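Local coordinates for protein superoxide dismutase [Fe] (Sulfolobus acidocaldarius, PDB 1B06) that destroys superoxide radicals, converting two of them with two protons into hydrogen peroxide and oxygen, and carries one iron ion in each subunit, at residues I4-Y9 against K54-D59; G98-G103 against L108-Y113; P23-D28 against G185-A190; V137-N142 against M150-H155. All blocks are in the same frame, centred on the assembly; numbering follows the deposited sequence.

Contact 1: I4-Y9 against K54-D59; sequences IQLKRY and KLIKGD
I56 and K57, in the last turn of helix 27-57, meet I4 and L6 of the N-terminal arm, which runs past the helix end without regular structure. I56 divides its two branches between the two arm residues. CG2 meets CG2 of I4 at 3.8 Å, the two side chains meeting at a slant. The other branch, CG1 set anti to the carbonyl carbon (chi1 -66°) and extended from there, carries CD1 to 4.3 Å from CD1 of L6, a looser touch. K57 works with its stem. Its CG lies 3.9 Å from CG2 of I4 and its CD 4.0 Å from CB of I4, the two side chains running antiparallel alongside each other. Bends at every torsion beyond chi1 fold the lysine back until NZ is 3.5 Å from O of I4, near but not hydrogen-bonded, so the contact between the two residues is essentially apolar. I4 itself is poorly ordered, and its fit should be read with that in mind. At G58 the chain leaves the helix with positive phi (109°), a conformation that favours glycine, and its N still bonds to O of K54 at 2.8 Å.

One turn back on helix 27-57, E53 accepts a bond from the backbone N of L6, and a turn before that D50 forms a salt bridge with R8. The second subunit closes over the contact: its G114 packs on I4, its Q112 on L6 and its Y113 on I56. The arm is thus laid between its own long helix and the end of helix 103-113 of that second subunit.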
loop_
_atom_site.group_PDB
_atom_site.type_symbol
_atom_site.label_atom_id
_atom_site.label_comp_id
_atom_site.label_asym_id
_atom_site.label_seq_id
_atom_site.Cartn_x
_atom_site.Cartn_y
_atom_site.Cartn_z
ATOM N N ILE A 4 25.091 21.726 -8.658
ATOM C CA ILE A 4 24.131 20.626 -8.692
ATOM C C ILE A 4 24.726 19.353 -8.100
ATOM O O ILE A 4 25.415 18.594 -8.782
ATOM C CB ILE A 4 23.662 20.319 -10.135
ATOM C CG1 ILE A 4 23.974 21.508 -11.055
ATOM C CG2 ILE A 4 22.184 19.950 -10.123
ATOM C CD1 ILE A 4 22.766 22.169 -11.699
ATOM N N GLN A 5 24.452 19.122 -6.823
ATOM C CA GLN A 5 24.966 17.942 -6.153
ATOM C C GLN A 5 24.167 17.603 -4.904
ATOM O O GLN A 5 23.840 18.475 -4.100
ATOM C CB GLN A 5 26.431 18.157 -5.780
ATOM C CG GLN A 5 27.052 17.023 -4.991
ATOM C CD GLN A 5 28.512 17.280 -4.678
ATOM O OE1 GLN A 5 29.404 16.771 -5.355
ATOM N NE2 GLN A 5 28.762 18.081 -3.648
ATOM N N LEU A 6 23.848 16.323 -4.758
ATOM C CA LEU A 6 23.104 15.843 -3.604
ATOM C C LEU A 6 24.082 15.057 -2.736
ATOM O O LEU A 6 25.037 14.467 -3.246
ATOM C CB LEU A 6 21.951 14.935 -4.050
ATOM C CG LEU A 6 20.945 15.497 -5.063
ATOM C CD1 LEU A 6 20.062 14.381 -5.593
ATOM C CD2 LEU A 6 20.099 16.562 -4.401
ATOM N N LYS A 7 23.858 15.063 -1.427
ATOM C CA LYS A 7 24.724 14.338 -0.511
ATOM C C LYS A 7 24.286 12.875 -0.435
ATOM O O LYS A 7 23.123 12.550 -0.669
ATOM C CB LYS A 7 24.666 14.973 0.878
ATOM C CG LYS A 7 25.570 14.304 1.905
ATOM C CD LYS A 7 26.739 15.201 2.292
ATOM C CE LYS A 7 27.881 14.399 2.910
ATOM N NZ LYS A 7 29.141 15.195 3.020
ATOM N N ARG A 8 25.227 11.990 -0.125
ATOM C CA ARG A 8 24.920 10.573 -0.020
ATOM C C ARG A 8 24.870 10.163 1.439
ATOM O O ARG A 8 25.313 10.904 2.314
ATOM C CB ARG A 8 25.974 9.746 -0.751
ATOM C CG ARG A 8 26.126 10.107 -2.221
ATOM C CD ARG A 8 24.872 9.762 -3.016
ATOM N NE ARG A 8 25.075 9.905 -4.456
ATOM C CZ ARG A 8 25.102 11.070 -5.096
ATOM N NH1 ARG A 8 24.936 12.202 -4.424
ATOM N NH2 ARG A 8 25.303 11.106 -6.407
ATOM N N TYR A 9 24.329 8.982 1.702
ATOM C CA TYR A 9 24.220 8.485 3.069
ATOM C C TYR A 9 25.442 7.668 3.453
ATOM O O TYR A 9 26.082 7.051 2.602
ATOM C CB TYR A 9 22.955 7.627 3.219
ATOM C CG TYR A 9 21.677 8.432 3.136
ATOM C CD1 TYR A 9 21.236 9.190 4.221
ATOM C CD2 TYR A 9 20.938 8.480 1.955
ATOM C CE1 TYR A 9 20.093 9.983 4.131
ATOM C CE2 TYR A 9 19.793 9.270 1.855
ATOM C CZ TYR A 9 19.382 10.018 2.944
ATOM O OH TYR A 9 18.272 10.817 2.842
ATOM N N LYS A 54 21.604 12.775 -11.749
ATOM C CA LYS A 54 21.831 12.830 -13.192
ATOM C C LYS A 54 20.610 13.413 -13.885
ATOM O O LYS A 54 20.724 14.234 -14.798
ATOM C CB LYS A 54 22.085 11.427 -13.739
ATOM C CG LYS A 54 23.520 10.971 -13.646
ATOM C CD LYS A 54 23.723 9.699 -14.456
ATOM C CE LYS A 54 24.976 8.951 -14.018
ATOM N NZ LYS A 54 24.649 7.640 -13.382
ATOM N N LEU A 55 19.441 12.965 -13.440
ATOM C CA LEU A 55 18.164 13.409 -13.982
ATOM C C LEU A 55 18.020 14.915 -13.805
ATOM O O LEU A 55 17.627 15.622 -14.732
ATOM C CB LEU A 55 17.030 12.675 -13.261
ATOM C CG LEU A 55 15.558 12.987 -13.518
ATOM C CD1 LEU A 55 14.737 11.791 -13.080
ATOM C CD2 LEU A 55 15.126 14.217 -12.740
ATOM N N ILE A 56 18.351 15.401 -12.614
ATOM C CA ILE A 56 18.258 16.821 -12.319
ATOM C C ILE A 56 19.230 17.638 -13.177
ATOM O O ILE A 56 18.882 18.708 -13.670
ATOM C CB ILE A 56 18.536 17.086 -10.825
ATOM C CG1 ILE A 56 17.425 16.459 -9.976
ATOM C CG2 ILE A 56 18.633 18.586 -10.566
ATOM C CD1 ILE A 56 17.668 16.528 -8.483
ATOM N N LYS A 57 20.444 17.122 -13.355
ATOM C CA LYS A 57 21.468 17.797 -14.151
ATOM C C LYS A 57 21.126 17.791 -15.635
ATOM O O LYS A 57 21.474 18.717 -16.365
ATOM C CB LYS A 57 22.824 17.112 -13.965
ATOM C CG LYS A 57 23.405 17.230 -12.569
ATOM C CD LYS A 57 24.900 17.487 -12.616
ATOM C CE LYS A 57 25.689 16.200 -12.439
ATOM N NZ LYS A 57 26.424 16.178 -11.141
ATOM N N GLY A 58 20.459 16.735 -16.081
ATOM C CA GLY A 58 20.096 16.632 -17.482
ATOM C C GLY A 58 20.911 15.566 -18.192
ATOM O O GLY A 58 20.757 15.350 -19.398
ATOM N N ASP A 59 21.783 14.893 -17.444
ATOM C CA ASP A 59 22.619 13.844 -18.013
ATOM C C ASP A 59 21.782 12.612 -18.334
ATOM O O ASP A 59 22.131 11.814 -19.208
ATOM C CB ASP A 59 23.738 13.486 -17.042
ATOM C CG ASP A 59 24.638 14.666 -16.739
ATOM O OD1 ASP A 59 24.587 15.665 -17.488
ATOM O OD2 ASP A 59 25.398 14.597 -15.752
#

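Contact 2: G98-G103 against L108-Y113; sequences GGKPGG and LIDKQY. Unlike the reference sequence in segment 108-113: D110 (reference Asn).
K100 reaches for D110 from the loop that leads into helix 103-113, and P101, next in the chain, packs on I109 one step earlier in the helix. The lysine leaves the backbone with CG anti to its N (chi1 -165°), and although its CB does not aim at the helix, the long chain brings the ammonium group round to the carboxylate. It stops short of a salt bridge: NZ is 4.2 Å from OD2 of D110. Two waters fill the approach. The first accepts from NZ of K100 at 2.8 Å and donates to OD1 of D110 at 3.0 Å. The second donates to the same OD1 at 2.9 Å, but its bond from NZ of K100, at 3.3 Å, is weak. D110 is an aspartate here where the reference sequence has asparagine.

P101 supplies the apolar half. Its CG touches CD1 of I109 at 4.1 Å, the pyrrolidine ring and the isoleucine meeting at about a right angle. I109 sends CG1 anti to the carbonyl carbon (chi1 -83°), and the extended branch brings its terminal methyl to the proline. Helix 116-129 packs on the pair, F116 against P101 and F119 against I109.

The contact joins the loop after helix 67-89 to helix 103-113, in the C-terminal domain and away from the iron site. Its buried methyl contact is direct, whereas at the exposed margin the opposite charges are bridged by two waters, one of the four bonds weak, and their attraction is probably passed on through that water.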
loop_
_atom_site.group_PDB
_atom_site.type_symbol
_atom_site.label_atom_id
_atom_site.label_comp_id
_atom_site.label_asym_id
_atom_site.label_seq_id
_atom_site.Cartn_x
_atom_site.Cartn_y
_atom_site.Cartn_z
ATOM N N GLY A 98 16.888 -3.382 28.726
ATOM C CA GLY A 98 15.827 -4.080 29.421
ATOM C C GLY A 98 15.352 -3.291 30.616
ATOM O O GLY A 98 15.722 -2.129 30.789
ATOM N N GLY A 99 14.526 -3.919 31.442
ATOM C CA GLY A 99 14.020 -3.247 32.623
ATOM C C GLY A 99 12.777 -2.420 32.368
ATOM O O GLY A 99 11.986 -2.713 31.470
ATOM N N LYS A 100 12.612 -1.375 33.166
ATOM C CA LYS A 100 11.467 -0.488 33.068
ATOM C C LYS A 100 11.931 0.917 32.696
ATOM O O LYS A 100 13.037 1.321 33.045
ATOM C CB LYS A 100 10.746 -0.457 34.418
ATOM C CG LYS A 100 9.351 0.140 34.381
ATOM C CD LYS A 100 9.269 1.409 35.216
ATOM C CE LYS A 100 8.280 2.402 34.625
ATOM N NZ LYS A 100 7.198 2.741 35.591
ATOM N N PRO A 101 11.100 1.680 31.973
ATOM C CA PRO A 101 11.528 3.034 31.613
ATOM C C PRO A 101 11.549 3.949 32.831
ATOM O O PRO A 101 11.071 3.583 33.896
ATOM C CB PRO A 101 10.497 3.476 30.578
ATOM C CG PRO A 101 9.288 2.668 30.887
ATOM C CD PRO A 101 9.770 1.356 31.431
ATOM N N GLY A 102 12.116 5.137 32.666
ATOM C CA GLY A 102 12.179 6.090 33.755
ATOM C C GLY A 102 12.019 7.485 33.192
ATOM O O GLY A 102 11.733 7.648 32.015
ATOM N N GLY A 103 12.191 8.495 34.034
ATOM C CA GLY A 103 12.071 9.863 33.571
ATOM C C GLY A 103 10.706 10.239 33.034
ATOM O O GLY A 103 9.692 9.675 33.433
ATOM N N LEU A 108 4.782 9.600 31.249
ATOM C CA LEU A 108 3.785 9.699 30.188
ATOM C C LEU A 108 3.091 8.358 29.976
ATOM O O LEU A 108 1.889 8.308 29.736
ATOM C CB LEU A 108 4.436 10.160 28.877
ATOM C CG LEU A 108 4.809 11.645 28.784
ATOM C CD1 LEU A 108 5.161 12.013 27.344
ATOM C CD2 LEU A 108 3.649 12.489 29.282
ATOM N N ILE A 109 3.851 7.271 30.058
ATOM C CA ILE A 109 3.277 5.940 29.882
ATOM C C ILE A 109 2.257 5.638 30.991
ATOM O O ILE A 109 1.218 5.018 30.742
ATOM C CB ILE A 109 4.384 4.850 29.876
ATOM C CG1 ILE A 109 4.999 4.752 28.479
ATOM C CG2 ILE A 109 3.807 3.493 30.268
ATOM C CD1 ILE A 109 6.369 4.102 28.451
ATOM N N ASP A 110 2.547 6.088 32.209
ATOM C CA ASP A 110 1.643 5.857 33.328
ATOM C C ASP A 110 0.350 6.647 33.166
ATOM O O ASP A 110 -0.736 6.144 33.443
ATOM C CB ASP A 110 2.316 6.248 34.643
ATOM C CG ASP A 110 3.224 5.159 35.183
ATOM O OD1 ASP A 110 3.157 4.008 34.696
ATOM O OD2 ASP A 110 4.014 5.462 36.099
ATOM N N LYS A 111 0.475 7.883 32.700
ATOM C CA LYS A 111 -0.679 8.746 32.511
ATOM C C LYS A 111 -1.586 8.323 31.357
ATOM O O LYS A 111 -2.807 8.491 31.422
ATOM C CB LYS A 111 -0.212 10.179 32.279
ATOM C CG LYS A 111 0.585 10.759 33.419
ATOM C CD LYS A 111 0.659 12.261 33.299
ATOM C CE LYS A 111 1.627 12.845 34.307
ATOM N NZ LYS A 111 2.313 14.053 33.765
ATOM N N GLN A 112 -0.992 7.772 30.303
ATOM C CA GLN A 112 -1.759 7.375 29.129
ATOM C C GLN A 112 -2.105 5.896 29.042
ATOM O O GLN A 112 -3.042 5.520 28.342
ATOM C CB GLN A 112 -1.014 7.813 27.862
ATOM C CG GLN A 112 -0.820 9.327 27.783
ATOM C CD GLN A 112 0.031 9.760 26.608
ATOM O OE1 GLN A 112 0.257 8.991 25.674
ATOM N NE2 GLN A 112 0.510 10.998 26.649
ATOM N N TYR A 113 -1.363 5.057 29.752
ATOM C CA TYR A 113 -1.634 3.631 29.710
ATOM C C TYR A 113 -1.921 3.050 31.085
ATOM O O TYR A 113 -2.248 1.868 31.208
ATOM C CB TYR A 113 -0.461 2.905 29.063
ATOM C CG TYR A 113 -0.294 3.259 27.605
ATOM C CD1 TYR A 113 0.374 4.419 27.222
ATOM C CD2 TYR A 113 -0.824 2.444 26.606
ATOM C CE1 TYR A 113 0.506 4.759 25.877
ATOM C CE2 TYR A 113 -0.696 2.776 25.262
ATOM C CZ TYR A 113 -0.033 3.933 24.905
ATOM O OH TYR A 113 0.082 4.264 23.573
HETATM O O HOH W 1 5.754 3.543 33.290
HETATM O O HOH W 2 4.164 1.542 35.832
#

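Contact 3: P23-D28 against G185-A190; sequences PYISKD and GDYLNA
Y24 and A190 bring their backbones together, CA to CA 5.4 Å, where the turn ahead of helix 27-57 comes up against the last turn of helix 184-191. The approach is close, with the methyl of A190 as the meeting group: its CB rests 4.2 Å from CB of Y24 and 4.1 Å from O of Y24. CD1 of the Y24 ring comes 3.9 Å from O of A190, while CD of P23, which follows a cis peptide, lies over one face of that ring.

A turn earlier in the helix, Y187 receives I25. The isoleucine's extended CG1 branch, anti to the carbonyl carbon (chi1 -52°), places CD1 4.0 Å from CE1 of Y187, at the ring's edge and near its plane. Just after I25, S26 takes the N-cap position of helix 27-57, its OG making a weak bond to N of I29.

Everything that passes between the segments is van der Waals contact; no hydrogen bond joins them. The alpha-hairpin domain thereby meets the C-terminal domain through a seam of mostly apolar side chains, with backbone carbonyls among the atoms they touch. I25 borders a tyrosine whose hydroxyl is held by the backbone O of the iron ligand D170 and by OH of Y87; the side chain of Y187 comes to about 8 Å from the iron, consistent with a place in the second shell.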
loop_
_atom_site.group_PDB
_atom_site.type_symbol
_atom_site.label_atom_id
_atom_site.label_comp_id
_atom_site.label_asym_id
_atom_site.label_seq_id
_atom_site.Cartn_x
_atom_site.Cartn_y
_atom_site.Cartn_z
ATOM N N PRO A 23 21.393 -13.834 24.885
ATOM C CA PRO A 23 20.763 -14.872 24.064
ATOM C C PRO A 23 19.459 -14.467 23.379
ATOM O O PRO A 23 18.853 -15.273 22.680
ATOM C CB PRO A 23 20.516 -15.989 25.063
ATOM C CG PRO A 23 20.167 -15.241 26.326
ATOM C CD PRO A 23 20.974 -13.951 26.295
ATOM N N TYR A 24 19.024 -13.230 23.579
ATOM C CA TYR A 24 17.767 -12.765 22.996
ATOM C C TYR A 24 17.774 -12.694 21.474
ATOM O O TYR A 24 16.792 -13.053 20.825
ATOM C CB TYR A 24 17.401 -11.427 23.622
ATOM C CG TYR A 24 17.539 -11.492 25.126
ATOM C CD1 TYR A 24 16.706 -12.318 25.878
ATOM C CD2 TYR A 24 18.547 -10.792 25.790
ATOM C CE1 TYR A 24 16.876 -12.451 27.252
ATOM C CE2 TYR A 24 18.725 -10.920 27.162
ATOM C CZ TYR A 24 17.885 -11.752 27.886
ATOM O OH TYR A 24 18.051 -11.886 29.242
ATOM N N ILE A 25 18.879 -12.228 20.904
ATOM C CA ILE A 25 19.028 -12.172 19.454
ATOM C C ILE A 25 20.444 -12.642 19.153
ATOM O O ILE A 25 21.415 -11.969 19.494
ATOM C CB ILE A 25 18.840 -10.746 18.895
ATOM C CG1 ILE A 25 17.520 -10.162 19.402
ATOM C CG2 ILE A 25 18.851 -10.786 17.367
ATOM C CD1 ILE A 25 17.147 -8.837 18.770
ATOM N N SER A 26 20.556 -13.806 18.523
ATOM C CA SER A 26 21.858 -14.382 18.198
ATOM C C SER A 26 22.739 -13.508 17.305
ATOM O O SER A 26 22.250 -12.703 16.515
ATOM C CB SER A 26 21.666 -15.750 17.540
ATOM O OG SER A 26 21.378 -15.611 16.164
ATOM N N LYS A 27 24.049 -13.691 17.436
ATOM C CA LYS A 27 25.017 -12.939 16.652
ATOM C C LYS A 27 24.887 -13.254 15.169
ATOM O O LYS A 27 25.232 -12.432 14.325
ATOM C CB LYS A 27 26.440 -13.251 17.122
ATOM C CG LYS A 27 26.859 -14.695 16.915
ATOM C CD LYS A 27 27.779 -15.176 18.037
ATOM C CE LYS A 27 27.795 -16.700 18.146
ATOM N NZ LYS A 27 28.527 -17.341 17.016
ATOM N N ASP A 28 24.387 -14.444 14.853
ATOM C CA ASP A 28 24.208 -14.845 13.460
ATOM C C ASP A 28 23.216 -13.919 12.774
ATOM O O ASP A 28 23.361 -13.602 11.594
ATOM C CB ASP A 28 23.688 -16.278 13.375
ATOM C CG ASP A 28 24.735 -17.298 13.756
ATOM O OD1 ASP A 28 25.939 -16.968 13.704
ATOM O OD2 ASP A 28 24.350 -18.433 14.109
ATOM N N GLY A 185 5.998 -14.099 17.948
ATOM C CA GLY A 185 5.588 -13.735 19.295
ATOM C C GLY A 185 6.676 -13.978 20.322
ATOM O O GLY A 185 6.843 -13.188 21.246
ATOM N N ASP A 186 7.413 -15.077 20.160
ATOM C CA ASP A 186 8.508 -15.421 21.062
ATOM C C ASP A 186 9.612 -14.378 20.946
ATOM O O ASP A 186 10.225 -14.006 21.943
ATOM C CB ASP A 186 9.080 -16.795 20.704
ATOM C CG ASP A 186 8.133 -17.924 21.040
ATOM O OD1 ASP A 186 6.919 -17.666 21.192
ATOM O OD2 ASP A 186 8.607 -19.072 21.154
ATOM N N TYR A 187 9.863 -13.918 19.722
ATOM C CA TYR A 187 10.894 -12.916 19.468
ATOM C C TYR A 187 10.524 -11.603 20.150
ATOM O O TYR A 187 11.369 -10.960 20.774
ATOM C CB TYR A 187 11.057 -12.711 17.954
ATOM C CG TYR A 187 11.614 -11.364 17.533
ATOM C CD1 TYR A 187 12.926 -10.999 17.836
ATOM C CD2 TYR A 187 10.831 -10.461 16.809
ATOM C CE1 TYR A 187 13.451 -9.763 17.424
ATOM C CE2 TYR A 187 11.343 -9.224 16.391
ATOM C CZ TYR A 187 12.650 -8.882 16.701
ATOM O OH TYR A 187 13.149 -7.661 16.294
ATOM N N LEU A 188 9.257 -11.215 20.042
ATOM C CA LEU A 188 8.797 -9.971 20.654
ATOM C C LEU A 188 8.945 -9.998 22.175
ATOM O O LEU A 188 9.275 -8.985 22.791
ATOM C CB LEU A 188 7.340 -9.696 20.273
ATOM C CG LEU A 188 7.117 -9.339 18.799
ATOM C CD1 LEU A 188 5.629 -9.446 18.455
ATOM C CD2 LEU A 188 7.651 -7.932 18.531
ATOM N N ASN A 189 8.703 -11.154 22.783
ATOM C CA ASN A 189 8.842 -11.286 24.225
ATOM C C ASN A 189 10.311 -11.163 24.624
ATOM O O ASN A 189 10.636 -10.588 25.661
ATOM C CB ASN A 189 8.297 -12.633 24.687
ATOM C CG ASN A 189 6.818 -12.582 24.977
ATOM O OD1 ASN A 189 6.280 -11.522 25.294
ATOM N ND2 ASN A 189 6.147 -13.726 24.867
ATOM N N ALA A 190 11.202 -11.700 23.798
ATOM C CA ALA A 190 12.634 -11.631 24.079
ATOM C C ALA A 190 13.164 -10.209 23.925
ATOM O O ALA A 190 13.980 -9.749 24.729
ATOM C CB ALA A 190 13.397 -12.557 23.145
#

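Contact 4: V137-N142 against M150-H155; sequences VLYYDN and MTVENH
The ring of Y139 presents its edge to M150 and one face to V137 of its own strand. CB of M150 sits near the ring plane, 3.6 Å from CE2 of Y139; CG1 of V137 lies 4.0 Å above the plane of the Y139 ring, displaced from the ring centre. Beyond the ring, OH of Y139 meets CG2 of V152 at 3.7 Å, while its polar partner is ND1 of H159. The same CG2 of V152 touches CG2 of V137 at 4.1 Å, so one methyl serves both residues. M150 turns CG anti to its backbone N (chi1 -175°), then bends so that the thioether leads away from the tyrosine; M150 also packs on L71 of the second subunit.

V137 and M150 are an antiparallel hydrogen-bonded pair of the beta hairpin 134-140/147-153. N of V137 gives a nearly straight bond (172°) to O of M150 at 2.8 Å, and N of M150 returns one to O of V137 at 2.9 Å, more bent (147°). All four touching residues are buried: the backbone polar groups of the pair satisfy each other, leaving an apolar side-chain cluster, with the tyrosine hydroxyl provided for by a histidine.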
loop_
_atom_site.group_PDB
_atom_site.type_symbol
_atom_site.label_atom_id
_atom_site.label_comp_id
_atom_site.label_asym_id
_atom_site.label_seq_id
_atom_site.Cartn_x
_atom_site.Cartn_y
_atom_site.Cartn_z
ATOM N N VAL A 137 6.044 0.910 15.932
ATOM C CA VAL A 137 6.710 2.087 16.457
ATOM C C VAL A 137 5.887 2.848 17.479
ATOM O O VAL A 137 4.663 2.735 17.516
ATOM C CB VAL A 137 7.032 3.052 15.285
ATOM C CG1 VAL A 137 7.915 4.173 15.750
ATOM C CG2 VAL A 137 7.701 2.288 14.152
ATOM N N LEU A 138 6.577 3.614 18.315
ATOM C CA LEU A 138 5.924 4.463 19.299
ATOM C C LEU A 138 6.402 5.874 18.976
ATOM O O LEU A 138 7.594 6.174 19.101
ATOM C CB LEU A 138 6.332 4.099 20.727
ATOM C CG LEU A 138 5.611 4.977 21.756
ATOM C CD1 LEU A 138 4.139 4.599 21.785
ATOM C CD2 LEU A 138 6.226 4.808 23.133
ATOM N N TYR A 139 5.481 6.722 18.526
ATOM C CA TYR A 139 5.812 8.101 18.183
ATOM C C TYR A 139 5.419 9.003 19.333
ATOM O O TYR A 139 4.627 8.627 20.191
ATOM C CB TYR A 139 5.012 8.598 16.967
ATOM C CG TYR A 139 5.178 7.838 15.676
ATOM C CD1 TYR A 139 6.321 7.994 14.894
ATOM C CD2 TYR A 139 4.168 6.994 15.212
ATOM C CE1 TYR A 139 6.458 7.327 13.676
ATOM C CE2 TYR A 139 4.291 6.322 13.999
ATOM C CZ TYR A 139 5.438 6.493 13.235
ATOM O OH TYR A 139 5.565 5.829 12.038
ATOM N N TYR A 140 5.976 10.203 19.344
ATOM C CA TYR A 140 5.591 11.173 20.344
ATOM C C TYR A 140 4.953 12.288 19.531
ATOM O O TYR A 140 5.608 12.876 18.671
ATOM C CB TYR A 140 6.787 11.733 21.104
ATOM C CG TYR A 140 6.380 12.923 21.939
ATOM C CD1 TYR A 140 5.397 12.796 22.921
ATOM C CD2 TYR A 140 6.940 14.182 21.722
ATOM C CE1 TYR A 140 4.976 13.892 23.664
ATOM C CE2 TYR A 140 6.527 15.289 22.463
ATOM C CZ TYR A 140 5.543 15.135 23.432
ATOM O OH TYR A 140 5.119 16.220 24.169
ATOM N N ASP A 141 3.676 12.557 19.779
ATOM C CA ASP A 141 2.979 13.608 19.054
ATOM C C ASP A 141 3.021 14.902 19.843
ATOM O O ASP A 141 2.319 15.059 20.837
ATOM C CB ASP A 141 1.528 13.212 18.795
ATOM C CG ASP A 141 0.789 14.243 17.964
ATOM O OD1 ASP A 141 1.460 15.058 17.300
ATOM O OD2 ASP A 141 -0.460 14.243 17.977
ATOM N N ASN A 142 3.852 15.828 19.386
ATOM C CA ASN A 142 4.014 17.120 20.035
ATOM C C ASN A 142 2.735 17.949 20.004
ATOM O O ASN A 142 2.536 18.817 20.854
ATOM C CB ASN A 142 5.139 17.895 19.352
ATOM C CG ASN A 142 5.393 17.411 17.936
ATOM O OD1 ASN A 142 6.171 16.480 17.715
ATOM N ND2 ASN A 142 4.728 18.036 16.969
ATOM N N MET A 150 1.928 2.583 16.504
ATOM C CA MET A 150 1.572 2.372 15.108
ATOM C C MET A 150 2.312 1.190 14.493
ATOM O O MET A 150 3.471 0.931 14.813
ATOM C CB MET A 150 1.852 3.642 14.289
ATOM C CG MET A 150 1.398 3.573 12.822
ATOM S SD MET A 150 -0.375 3.219 12.587
ATOM C CE MET A 150 -1.083 4.528 13.540
ATOM N N THR A 151 1.623 0.458 13.626
ATOM C CA THR A 151 2.239 -0.654 12.933
ATOM C C THR A 151 2.572 -0.120 11.540
ATOM O O THR A 151 1.714 0.412 10.840
ATOM C CB THR A 151 1.289 -1.870 12.815
ATOM O OG1 THR A 151 -0.006 -1.434 12.387
ATOM C CG2 THR A 151 1.167 -2.578 14.157
ATOM N N VAL A 152 3.834 -0.241 11.155
ATOM C CA VAL A 152 4.280 0.237 9.856
ATOM C C VAL A 152 4.489 -0.957 8.931
ATOM O O VAL A 152 5.161 -1.931 9.295
ATOM C CB VAL A 152 5.592 1.051 10.007
ATOM C CG1 VAL A 152 6.176 1.398 8.648
ATOM C CG2 VAL A 152 5.312 2.317 10.802
ATOM N N GLU A 153 3.886 -0.892 7.748
ATOM C CA GLU A 153 4.010 -1.969 6.769
ATOM C C GLU A 153 5.232 -1.685 5.893
ATOM O O GLU A 153 5.442 -0.553 5.443
ATOM C CB GLU A 153 2.727 -2.070 5.941
ATOM C CG GLU A 153 1.644 -2.873 6.652
ATOM C CD GLU A 153 0.253 -2.603 6.123
ATOM O OE1 GLU A 153 0.011 -2.823 4.918
ATOM O OE2 GLU A 153 -0.605 -2.178 6.919
ATOM N N ASN A 154 6.042 -2.715 5.665
ATOM C CA ASN A 154 7.279 -2.561 4.911
ATOM C C ASN A 154 8.041 -1.490 5.686
ATOM O O ASN A 154 7.890 -1.386 6.904
ATOM C CB ASN A 154 7.002 -2.105 3.476
ATOM C CG ASN A 154 8.116 -2.501 2.513
ATOM O OD1 ASN A 154 9.300 -2.377 2.829
ATOM N ND2 ASN A 154 7.738 -2.979 1.333
ATOM N N HIS A 155 8.844 -0.685 5.004
ATOM C CA HIS A 155 9.594 0.360 5.701
ATOM C C HIS A 155 8.924 1.724 5.566
ATOM O O HIS A 155 9.241 2.652 6.318
ATOM C CB HIS A 155 11.011 0.507 5.117
ATOM C CG HIS A 155 11.855 -0.726 5.208
ATOM N ND1 HIS A 155 12.133 -1.355 6.402
ATOM C CD2 HIS A 155 12.517 -1.421 4.253
ATOM C CE1 HIS A 155 12.931 -2.385 6.178
ATOM N NE2 HIS A 155 13.178 -2.447 4.883
#

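How the contacts relate
Contact 4 is the core one, buried, its centre about 9 Å from that of the chain, and it alone has direct hydrogen bonds between its segments. The other three are partly buried. Contact 1 lies at the C-terminal end of helix 27-57 and contact 3 at the turn leading into it, their centres about 41 Å apart; contact 1 is apolar with a lysine at its margin, whereas contact 3 joins the two domains near the iron and touches no other chain. Contact 2 pairs a buried methyl contact with water between charges at its exposed margin. It meets contact 4 directly, CD1 of L108 lying 4.1 Å from CE1 of Y140. Contacts 1, 2 and 4 all border the second subunit.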